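Local structure of MgGH51 (Meripilus giganteus, 6ZPV) at residues Val289-Ser294 / Pro360-Asp365; Gly349-Phe354 / Asp398-Gln403; Tyr425-Tyr430 / Ala461-Gly466. The protein hydrolyses terminal alpha-L-arabinofuranosyl groups as a fungal alpha-L-arabinofuranosidase of glycoside hydrolase family 51 (EC 3.2.1.55). All coordinates share one frame; numbering follows the deposited sequence.

Overall arrangement
All three contacts belong to the (beta/alpha)8 barrel of this glycosidase. Contacts 1 and 2 cross along the chain, since 349-354 falls between the two segments of contact 1; contact 3 follows both. Centres of contacts 1 and 2 lie about 15 Å apart and are joined by the salt bridge of Arg362 with Asp352. Contact 2 sits about 13 Å, centre to centre, from contact 3, and the neighbouring parallel strands 396-403 and 424-432 tie them together. Contacts 1 and 3, about 26 Å apart between centres, do not touch. Contact 2 lies among strand ends, where this fold carries its active site, probably including Glu351; contacts 1 and 3 join helices to the barrel.

Contact 1. Residues Val289-Ser294 / Pro360-Asp365; sequences VWAGYS and PYRWHD
Arg362 reaches from helix 359-373 to the loop 289-294 and meets it with two sides of its flat guanidinium, an edge and a face. In the plane of the group, at its edge, stands the carbonyl oxygen of Ala291; over one face lies Tyr293 CB, 3.5 Å above the plane and displaced toward the rim. The edge contact is a nearly straight hydrogen bond, NH1 to Ala291 O at 2.9 Å with an angle of 169° at the hydrogen. Seen from the acceptor the fit is less regular, because NH1 sits well above the carbonyl plane.

The bend of the arginine chain at chi3 (-65°) turns the guanidinium so that NH1 points at Ala291 O, while CD itself passes 3.3 Å from Ala291 O. Gly292 lets it come so near: a beta carbon there would be tight against Arg362 CD, and the backbone's positive phi suits glycine as well. Tyr293 holds its CG anti to the backbone N (chi1 -178°), and this leads the ring away from the helix, leaving CB as the atom that meets Arg362 NH1, at 3.7 Å.

The contact joins the loop after barrel strand 284-289 to the helix that follows strand 345-348. Ser358 OG takes the NE hydrogen, Ala355 O is bonded to NH2, and Asp352 makes a salt bridge with NH1. With every guanidinium nitrogen engaged, the buried group is fixed in rotation, and the carboxylate of Asp352 probably offsets its charge while the neutral carbonyls of Ala291 and Ala355 tie separate loops to it.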
# COMPACT_ATOMS: atom_id res chain seq x y z
N VAL A 289 -13.20 2.84 8.37
CA VAL A 289 -14.23 1.88 8.77
C VAL A 289 -15.30 1.82 7.69
O VAL A 289 -15.69 2.83 7.11
CB VAL A 289 -14.84 2.19 10.15
CG1 VAL A 289 -13.80 2.04 11.23
CG2 VAL A 289 -15.52 3.55 10.24
N TRP A 290 -15.82 0.61 7.47
CA TRP A 290 -16.95 0.41 6.56
C TRP A 290 -18.17 1.11 7.12
O TRP A 290 -18.42 1.09 8.35
CB TRP A 290 -17.16 -1.11 6.40
CG TRP A 290 -18.10 -1.41 5.26
CD1 TRP A 290 -17.73 -1.50 3.94
CD2 TRP A 290 -19.50 -1.68 5.29
NE1 TRP A 290 -18.80 -1.77 3.15
CE2 TRP A 290 -19.91 -1.90 3.96
CE3 TRP A 290 -20.45 -1.86 6.32
CZ2 TRP A 290 -21.22 -2.26 3.61
CZ3 TRP A 290 -21.74 -2.21 6.01
CH2 TRP A 290 -22.13 -2.43 4.66
N ALA A 291 -18.96 1.74 6.24
CA ALA A 291 -19.98 2.71 6.70
C ALA A 291 -21.36 2.44 6.11
O ALA A 291 -22.18 3.35 6.08
CB ALA A 291 -19.53 4.12 6.43
N GLY A 292 -21.66 1.21 5.75
CA GLY A 292 -23.03 0.87 5.30
C GLY A 292 -23.30 1.00 3.83
O GLY A 292 -24.46 0.96 3.42
N TYR A 293 -22.27 1.15 3.00
CA TYR A 293 -22.37 1.22 1.53
C TYR A 293 -21.38 0.30 0.87
O TYR A 293 -20.23 0.20 1.33
CB TYR A 293 -22.19 2.69 1.05
CG TYR A 293 -22.32 2.84 -0.43
CD1 TYR A 293 -23.55 2.77 -1.05
CD2 TYR A 293 -21.22 3.07 -1.24
CE1 TYR A 293 -23.67 2.89 -2.42
CE2 TYR A 293 -21.33 3.23 -2.60
CZ TYR A 293 -22.56 3.11 -3.22
OH TYR A 293 -22.73 3.28 -4.56
N SER A 294 -21.80 -0.33 -0.21
CA SER A 294 -20.91 -1.12 -1.06
C SER A 294 -21.08 -0.76 -2.52
O SER A 294 -22.04 -0.06 -2.88
CB SER A 294 -21.12 -2.63 -0.78
OG SER A 294 -22.44 -3.03 -1.02
N PRO A 360 -25.89 11.08 4.93
CA PRO A 360 -26.21 11.85 6.12
C PRO A 360 -26.61 11.00 7.34
O PRO A 360 -26.11 11.22 8.43
CB PRO A 360 -27.25 12.82 5.65
CG PRO A 360 -26.91 13.05 4.18
CD PRO A 360 -26.48 11.67 3.70
N TYR A 361 -27.47 10.00 7.16
CA TYR A 361 -27.85 9.17 8.31
C TYR A 361 -26.75 8.18 8.66
O TYR A 361 -26.60 7.81 9.82
CB TYR A 361 -29.24 8.50 8.16
CG TYR A 361 -29.37 7.36 7.17
CD1 TYR A 361 -28.80 6.13 7.42
CD2 TYR A 361 -30.11 7.47 6.01
CE1 TYR A 361 -28.96 5.06 6.53
CE2 TYR A 361 -30.27 6.44 5.11
CZ TYR A 361 -29.73 5.22 5.39
OH TYR A 361 -29.90 4.19 4.46
N ARG A 362 -26.01 7.69 7.66
CA ARG A 362 -24.91 6.76 7.95
C ARG A 362 -23.80 7.48 8.77
O ARG A 362 -23.38 6.97 9.83
CB ARG A 362 -24.38 6.10 6.69
CG ARG A 362 -25.43 5.25 5.99
CD ARG A 362 -24.93 4.51 4.76
NE ARG A 362 -24.51 5.38 3.65
CZ ARG A 362 -23.29 5.61 3.19
NH1 ARG A 362 -22.21 5.12 3.79
NH2 ARG A 362 -23.13 6.31 2.09
N TRP A 363 -23.34 8.61 8.25
CA TRP A 363 -22.41 9.46 9.01
C TRP A 363 -22.99 9.79 10.38
O TRP A 363 -22.28 9.66 11.41
CB TRP A 363 -22.16 10.77 8.22
CG TRP A 363 -21.45 11.83 9.02
CD1 TRP A 363 -22.00 12.83 9.74
CD2 TRP A 363 -20.02 11.95 9.20
NE1 TRP A 363 -21.05 13.55 10.39
CE2 TRP A 363 -19.83 13.04 10.06
CE3 TRP A 363 -18.90 11.24 8.75
CZ2 TRP A 363 -18.57 13.46 10.46
CZ3 TRP A 363 -17.66 11.65 9.16
CH2 TRP A 363 -17.49 12.75 10.00
N HIS A 364 -24.21 10.28 10.46
CA HIS A 364 -24.74 10.67 11.77
C HIS A 364 -24.69 9.50 12.74
O HIS A 364 -24.22 9.66 13.89
CB HIS A 364 -26.17 11.17 11.64
CG HIS A 364 -26.77 11.50 12.98
ND1 HIS A 364 -27.34 10.53 13.79
CD2 HIS A 364 -26.77 12.64 13.68
CE1 HIS A 364 -27.74 11.11 14.93
NE2 HIS A 364 -27.41 12.34 14.88
N ASP A 365 -25.18 8.35 12.31
CA ASP A 365 -25.32 7.25 13.29
C ASP A 365 -23.94 6.64 13.63
O ASP A 365 -23.69 6.36 14.79
CB ASP A 365 -26.30 6.20 12.78
CG ASP A 365 -27.74 6.70 12.66
OD1 ASP A 365 -28.02 7.86 13.03
OD2 ASP A 365 -28.59 5.88 12.26

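Contact 2. Residues Gly349-Phe354 / Asp398-Gln403; sequences GNEDFF and DVHVYQ
Glu351 and His400 meet among the loops and strand ends of the (beta/alpha)8 barrel: 349-354 follows the fourth strand of the sheet, 345-348, and His400 lies on the sixth, 396-403. An Asn-Glu pair just after the fourth strand is where clan GH-A glycosidases usually carry their acid/base glutamate, so Glu351 probably lies in the active site.

Hydrogen bonds dominate. His400 ND1 donates to Glu351 OE2 over 2.7 Å at 172°, the oxygen lying in the ring plane and receiving the bond on its anti lone pair. The carboxylate itself is turned 37° from the ring. On the other nitrogen, NE2 gives a bond of 2.7 Å to Asp398 OD2, more bent and arriving from above the carboxylate plane. Held at both nitrogens, the imidazole is fixed against flipping, and Asp398, whose OD1 accepts from Gly428 N, probably serves as a second-shell residue that positions the ring.

Packing adds to this. With CG beside its own backbone N (chi1 -60°), His400 carries its ring across to the loop, where Glu351 CG lies 3.4 Å from His400 ND1. At the ring's edge, Asn350 OD1 stands 3.9 Å from His400 CE1; the amide's ND2 is bonded to Glu234, so its orientation is set from another loop.

A water adds at most a weak link. It accepts from Glu351 N at 2.9 Å, and its approach to Asp398 OD2, 3.4 Å, is long and weak; that is the same oxygen that receives His400 NE2.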
# COMPACT_ATOMS: atom_id res chain seq x y z
N GLY A 349 -16.15 5.39 5.91
CA GLY A 349 -16.48 4.97 4.55
C GLY A 349 -15.36 5.31 3.56
O GLY A 349 -14.23 5.63 3.96
N ASN A 350 -15.72 5.20 2.28
CA ASN A 350 -14.82 5.61 1.18
C ASN A 350 -15.71 6.20 0.10
O ASN A 350 -16.68 5.57 -0.37
CB ASN A 350 -14.05 4.44 0.59
CG ASN A 350 -13.14 4.89 -0.53
OD1 ASN A 350 -12.22 5.67 -0.27
ND2 ASN A 350 -13.39 4.45 -1.77
N GLU A 351 -15.36 7.44 -0.32
CA GLU A 351 -16.02 8.04 -1.51
C GLU A 351 -17.53 7.93 -1.39
O GLU A 351 -18.24 7.60 -2.36
CB GLU A 351 -15.49 7.47 -2.82
CG GLU A 351 -14.01 7.80 -3.05
CD GLU A 351 -13.55 7.69 -4.48
OE1 GLU A 351 -14.18 6.91 -5.27
OE2 GLU A 351 -12.55 8.39 -4.82
N ASP A 352 -18.06 8.42 -0.25
CA ASP A 352 -19.53 8.39 -0.05
C ASP A 352 -20.23 9.51 -0.83
O ASP A 352 -21.45 9.55 -0.83
CB ASP A 352 -19.89 8.37 1.42
CG ASP A 352 -19.49 7.03 2.03
OD1 ASP A 352 -20.29 6.06 1.90
OD2 ASP A 352 -18.38 6.93 2.59
N PHE A 353 -19.45 10.37 -1.54
CA PHE A 353 -20.09 11.25 -2.52
C PHE A 353 -20.86 10.47 -3.56
O PHE A 353 -21.76 11.02 -4.21
CB PHE A 353 -19.08 12.22 -3.15
CG PHE A 353 -17.90 11.60 -3.80
CD1 PHE A 353 -17.99 11.07 -5.08
CD2 PHE A 353 -16.67 11.55 -3.15
CE1 PHE A 353 -16.89 10.52 -5.72
CE2 PHE A 353 -15.55 11.00 -3.78
CZ PHE A 353 -15.67 10.47 -5.06
N PHE A 354 -20.52 9.19 -3.79
CA PHE A 354 -21.30 8.36 -4.73
C PHE A 354 -22.61 7.84 -4.14
O PHE A 354 -23.46 7.33 -4.87
CB PHE A 354 -20.47 7.16 -5.19
CG PHE A 354 -19.43 7.47 -6.24
CD1 PHE A 354 -19.74 8.17 -7.40
CD2 PHE A 354 -18.13 7.01 -6.08
CE1 PHE A 354 -18.77 8.39 -8.36
CE2 PHE A 354 -17.19 7.23 -7.08
CZ PHE A 354 -17.49 7.93 -8.20
N ASP A 398 -12.09 14.30 3.40
CA ASP A 398 -11.16 13.67 2.49
C ASP A 398 -11.53 14.06 1.06
O ASP A 398 -12.67 13.78 0.62
CB ASP A 398 -11.15 12.15 2.64
CG ASP A 398 -10.13 11.42 1.78
OD1 ASP A 398 -9.36 12.16 1.08
OD2 ASP A 398 -10.12 10.17 1.76
N VAL A 399 -10.61 14.73 0.37
CA VAL A 399 -10.78 15.20 -1.03
C VAL A 399 -9.89 14.36 -1.93
O VAL A 399 -8.67 14.22 -1.67
CB VAL A 399 -10.41 16.70 -1.10
CG1 VAL A 399 -10.57 17.25 -2.49
CG2 VAL A 399 -11.17 17.53 -0.10
N HIS A 400 -10.45 13.83 -3.02
CA HIS A 400 -9.71 13.04 -4.01
C HIS A 400 -9.72 13.75 -5.35
O HIS A 400 -10.78 14.24 -5.75
CB HIS A 400 -10.36 11.65 -4.22
CG HIS A 400 -10.42 10.82 -2.98
ND1 HIS A 400 -11.11 9.62 -2.95
CD2 HIS A 400 -9.89 10.99 -1.75
CE1 HIS A 400 -11.00 9.12 -1.73
NE2 HIS A 400 -10.27 9.91 -0.97
N VAL A 401 -8.62 13.74 -6.08
CA VAL A 401 -8.62 14.26 -7.47
C VAL A 401 -7.62 13.50 -8.35
O VAL A 401 -6.43 13.41 -8.00
CB VAL A 401 -8.40 15.79 -7.52
CG1 VAL A 401 -7.05 16.23 -6.97
CG2 VAL A 401 -8.62 16.29 -8.94
N TYR A 402 -8.10 13.06 -9.48
CA TYR A 402 -7.30 12.51 -10.58
C TYR A 402 -7.48 13.40 -11.78
O TYR A 402 -8.61 13.68 -12.20
CB TYR A 402 -7.72 11.07 -10.87
CG TYR A 402 -7.49 10.15 -9.70
CD1 TYR A 402 -6.23 9.71 -9.37
CD2 TYR A 402 -8.54 9.76 -8.90
CE1 TYR A 402 -6.02 8.89 -8.27
CE2 TYR A 402 -8.33 8.97 -7.80
CZ TYR A 402 -7.07 8.53 -7.46
OH TYR A 402 -6.81 7.67 -6.41
N GLN A 403 -6.37 13.90 -12.34
CA GLN A 403 -6.46 14.99 -13.35
C GLN A 403 -5.23 14.97 -14.25
O GLN A 403 -4.36 14.08 -14.15
CB GLN A 403 -6.73 16.32 -12.65
CG GLN A 403 -8.14 16.86 -12.80
CD GLN A 403 -8.56 17.19 -14.22
OE1 GLN A 403 -7.71 17.23 -15.12
NE2 GLN A 403 -9.85 17.41 -14.45
O HOH W 1 -13.08 8.93 0.58

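Contact 3. Residues Tyr425-Tyr430 / Ala461-Gly466; sequences YFEGEY and AAFMTG
The Phe463 ring turns its edge to Glu427: OE2 lies near the ring plane, 3.7 Å from Phe463 CZ, with the carboxylate plane tilted 64° from the ring. Phe408 meets the same phenyl edge-to-face, and Tyr430 approaches it obliquely, Tyr430 CD2 to Phe463 CD2 being 4.4 Å. At the edge of the Tyr430 ring comes Met464, a Met-aromatic contact in which SD lies 5.5 Å from the ring centroid and 85° off its normal. The closest touch there is Met464 CG to Tyr430 OH, 3.3 Å, the two side chains crossing at about a right angle.

Tyr430 places CG between its backbone N and carbonyl carbon (chi1 65°), and its ring reaches out to helix 454-469, while its hydroxyl is hydrogen-bonded to Gln512 of helix 507-517. Glu427 is the centre of an inverse gamma turn, and its other oxygen, OE1, is held by Tyr415 OH.

This is the strand-to-helix packing layer on the outside of the barrel. Replacing Glu427 by an alanine is likely to leave the Tyr415 hydroxyl without its carboxylate partner and open a gap at the rim of Phe463. No hydrogen bond crosses between the two segments. A buried carboxylate beside the phenyl edge probably gains from the slightly positive ring hydrogens, while Glu427 OE1 and the Tyr430 hydroxyl are satisfied by Tyr415 and Gln512.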
# COMPACT_ATOMS: atom_id res chain seq x y z
N TYR A 425 -8.56 19.47 6.05
CA TYR A 425 -8.73 18.76 4.78
C TYR A 425 -7.61 17.77 4.57
O TYR A 425 -6.42 18.11 4.77
CB TYR A 425 -8.88 19.76 3.64
CG TYR A 425 -10.11 20.62 3.77
CD1 TYR A 425 -11.34 20.18 3.32
CD2 TYR A 425 -10.12 21.81 4.48
CE1 TYR A 425 -12.50 20.91 3.51
CE2 TYR A 425 -11.27 22.57 4.70
CZ TYR A 425 -12.48 22.10 4.20
OH TYR A 425 -13.64 22.80 4.36
N PHE A 426 -7.99 16.59 4.15
CA PHE A 426 -7.06 15.49 3.83
C PHE A 426 -7.16 15.27 2.33
O PHE A 426 -8.24 14.95 1.81
CB PHE A 426 -7.59 14.24 4.55
CG PHE A 426 -6.91 12.93 4.27
CD1 PHE A 426 -5.60 12.87 3.89
CD2 PHE A 426 -7.60 11.73 4.46
CE1 PHE A 426 -4.95 11.65 3.71
CE2 PHE A 426 -6.96 10.50 4.30
CZ PHE A 426 -5.63 10.48 3.93
N GLU A 427 -6.06 15.47 1.58
CA GLU A 427 -6.04 15.16 0.15
C GLU A 427 -5.66 13.67 0.05
O GLU A 427 -4.49 13.33 -0.19
CB GLU A 427 -5.07 16.07 -0.59
CG GLU A 427 -5.34 16.09 -2.08
CD GLU A 427 -6.40 17.06 -2.55
OE1 GLU A 427 -6.92 17.85 -1.76
OE2 GLU A 427 -6.72 17.02 -3.80
N GLY A 428 -6.65 12.80 0.31
CA GLY A 428 -6.34 11.39 0.55
C GLY A 428 -6.01 10.58 -0.66
O GLY A 428 -5.48 9.46 -0.53
N GLU A 429 -6.35 11.09 -1.86
CA GLU A 429 -5.90 10.49 -3.11
C GLU A 429 -5.70 11.65 -4.09
O GLU A 429 -6.64 12.41 -4.35
CB GLU A 429 -6.97 9.56 -3.73
CG GLU A 429 -7.33 8.37 -2.84
CD GLU A 429 -8.44 7.47 -3.34
OE1 GLU A 429 -8.66 7.40 -4.60
OE2 GLU A 429 -9.13 6.86 -2.49
N TYR A 430 -4.56 11.66 -4.73
CA TYR A 430 -4.36 12.53 -5.89
C TYR A 430 -3.28 11.94 -6.76
O TYR A 430 -2.35 11.30 -6.28
CB TYR A 430 -4.04 14.00 -5.51
CG TYR A 430 -2.74 14.24 -4.79
CD1 TYR A 430 -2.57 13.94 -3.45
CD2 TYR A 430 -1.65 14.77 -5.48
CE1 TYR A 430 -1.37 14.16 -2.80
CE2 TYR A 430 -0.45 14.97 -4.84
CZ TYR A 430 -0.29 14.69 -3.50
OH TYR A 430 0.90 14.94 -2.88
N ALA A 461 3.99 18.39 -8.02
CA ALA A 461 4.82 19.16 -7.11
C ALA A 461 4.32 20.59 -7.04
O ALA A 461 4.26 21.17 -5.92
CB ALA A 461 6.27 19.11 -7.52
N ALA A 462 3.89 21.19 -8.13
CA ALA A 462 3.32 22.54 -8.08
C ALA A 462 2.06 22.54 -7.20
O ALA A 462 1.90 23.42 -6.35
CB ALA A 462 3.02 23.01 -9.50
N PHE A 463 1.19 21.57 -7.41
CA PHE A 463 -0.02 21.48 -6.56
C PHE A 463 0.39 21.29 -5.09
O PHE A 463 -0.26 21.89 -4.19
CB PHE A 463 -0.84 20.29 -7.05
CG PHE A 463 -2.18 20.13 -6.40
CD1 PHE A 463 -3.26 20.90 -6.79
CD2 PHE A 463 -2.43 19.12 -5.47
CE1 PHE A 463 -4.51 20.73 -6.23
CE2 PHE A 463 -3.67 18.94 -4.91
CZ PHE A 463 -4.73 19.71 -5.34
N MET A 464 1.42 20.51 -4.80
CA MET A 464 1.87 20.26 -3.42
C MET A 464 2.41 21.53 -2.77
O MET A 464 2.28 21.65 -1.53
CB MET A 464 2.90 19.14 -3.43
CG MET A 464 2.30 17.75 -3.86
SD MET A 464 3.50 16.62 -4.52
CE MET A 464 4.25 16.28 -2.98
N THR A 465 3.01 22.45 -3.51
CA THR A 465 3.44 23.71 -2.92
C THR A 465 2.20 24.44 -2.34
O THR A 465 2.31 25.09 -1.29
CB THR A 465 4.20 24.64 -3.86
OG1 THR A 465 3.36 25.12 -4.92
CG2 THR A 465 5.47 24.01 -4.38
N GLY A 466 1.06 24.33 -3.01
CA GLY A 466 -0.17 24.92 -2.50
C GLY A 466 -0.68 24.15 -1.27
O GLY A 466 -1.17 24.77 -0.34